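Local coordinates for protein 2-ON-2 hemoglobin (Agrobacterium tumefaciens, PDB 2XYK) that binds heme b and, as a group II truncated hemoglobin, probably binds and carries oxygen, at residues E10-G14 / D15-R19. Numbering follows the deposited sequence.
Sequences EAIGG and DATVR
I12 and T17 meet across the glycine turn that joins helix 8-12 to helix 14-31, near the start of this 2-on-2 globin fold. G13 is the first residue to leave helical angles, with positive phi (110°), in a Schellman motif. G14 also has positive phi and turns the chain into the next helix.

A side-chain hydrogen bond links T17 to the last turn of helix 8-12. The hydroxyl OG1 of T17 donates to the carbonyl O of I12 at 2.7 Å. It comes from outside the carbonyl plane, tilted by 32°. Chi1 of T17 is -61°, which sets OG1 beside its own backbone N and CG2 anti to it. Both branches meet I12, OG1 at its carbonyl O and CG2 at its CD1. Backbone bonds to G14 O belong to the opening of the second helix. G14 O accepts V18 N at 3.1 Å, an i to i+4 bond, in the carbonyl plane. A weak bond from T17 N reaches the same oxygen. One water bridges the turn: it donates to G13 O and accepts from A16 N, serving an N-H of the first turn of helix 14-31.

Apolar contacts lie beside these bonds. CD1 of I12 approaches CG2 of T17 at 3.7 Å, and the two side chains cross obliquely. The same CD1 is 4.3 Å from CG2 of V18. L61 and I105 also touch I12, and L110 of helix 108-125 adds to its packing. V18 is buried and packs against Y54, L57 and T58 of helix 47-60; its side chain is about 11 Å from the heme.

D15 and R19 pair one turn apart on helix 14-31, beside Y54 of helix 47-60. OD1 of D15 is hydrogen-bonded to Y54 OH, which should help fix the carboxylate. OD1 also lies 3.7 Å above the plane of the R19 guanidinium, offset toward its rim, while OD2 forms a salt bridge with R19 NH2 at 2.6 Å.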
# COMPACT_ATOMS: atom_id res chain seq x y z
N GLU A 10 6.62 -13.05 -6.37
CA GLU A 10 7.27 -14.33 -6.07
C GLU A 10 8.34 -14.15 -5.00
O GLU A 10 8.37 -14.87 -3.98
CB GLU A 10 7.88 -14.92 -7.34
CG GLU A 10 6.89 -15.66 -8.21
CD GLU A 10 7.47 -16.04 -9.60
OE1 GLU A 10 8.44 -15.40 -10.04
OE2 GLU A 10 6.93 -16.95 -10.23
N ALA A 11 9.20 -13.16 -5.22
CA ALA A 11 10.36 -12.89 -4.35
C ALA A 11 10.04 -12.67 -2.85
O ALA A 11 10.82 -13.07 -1.97
CB ALA A 11 11.18 -11.71 -4.93
N ILE A 12 8.93 -11.99 -2.55
CA ILE A 12 8.58 -11.66 -1.16
C ILE A 12 7.69 -12.71 -0.49
O ILE A 12 7.43 -12.62 0.69
CB ILE A 12 7.89 -10.28 -1.03
CG1 ILE A 12 6.45 -10.31 -1.61
CG2 ILE A 12 8.77 -9.15 -1.64
CD1 ILE A 12 5.61 -9.03 -1.28
N GLY A 13 7.22 -13.69 -1.25
CA GLY A 13 6.43 -14.79 -0.70
C GLY A 13 4.97 -14.75 -1.11
O GLY A 13 4.14 -15.42 -0.50
N GLY A 14 4.66 -13.94 -2.11
CA GLY A 14 3.34 -13.99 -2.76
C GLY A 14 2.20 -13.65 -1.83
O GLY A 14 2.33 -12.78 -0.97
N ASP A 15 1.10 -14.38 -1.97
CA ASP A 15 -0.19 -14.03 -1.36
C ASP A 15 -0.15 -13.92 0.17
O ASP A 15 -0.61 -12.92 0.73
CB ASP A 15 -1.26 -15.03 -1.81
CG ASP A 15 -2.67 -14.60 -1.39
OD1 ASP A 15 -3.09 -13.43 -1.67
OD2 ASP A 15 -3.38 -15.45 -0.80
N ALA A 16 0.39 -14.93 0.85
CA ALA A 16 0.52 -14.84 2.29
C ALA A 16 1.27 -13.57 2.76
O ALA A 16 0.95 -12.99 3.81
CB ALA A 16 1.17 -16.09 2.84
N THR A 17 2.25 -13.10 1.97
CA THR A 17 2.96 -11.88 2.33
C THR A 17 2.15 -10.61 2.07
O THR A 17 2.16 -9.72 2.91
CB THR A 17 4.32 -11.75 1.65
OG1 THR A 17 5.15 -12.85 2.05
CG2 THR A 17 4.99 -10.43 2.07
N VAL A 18 1.46 -10.53 0.93
CA VAL A 18 0.68 -9.32 0.61
C VAL A 18 -0.51 -9.23 1.58
O VAL A 18 -0.82 -8.15 2.07
CB VAL A 18 0.22 -9.25 -0.89
CG1 VAL A 18 -0.52 -7.92 -1.21
CG2 VAL A 18 1.41 -9.43 -1.83
N ARG A 19 -1.12 -10.37 1.89
CA ARG A 19 -2.14 -10.46 2.94
C ARG A 19 -1.63 -9.89 4.28
O ARG A 19 -2.34 -9.12 4.93
CB ARG A 19 -2.64 -11.91 3.13
CG ARG A 19 -3.52 -12.45 1.98
CD ARG A 19 -4.55 -13.50 2.48
NE ARG A 19 -4.74 -14.61 1.53
CZ ARG A 19 -5.80 -14.79 0.72
NH1 ARG A 19 -6.80 -13.91 0.68
NH2 ARG A 19 -5.83 -15.85 -0.09
O HOH W 1 1.74 -17.18 -0.52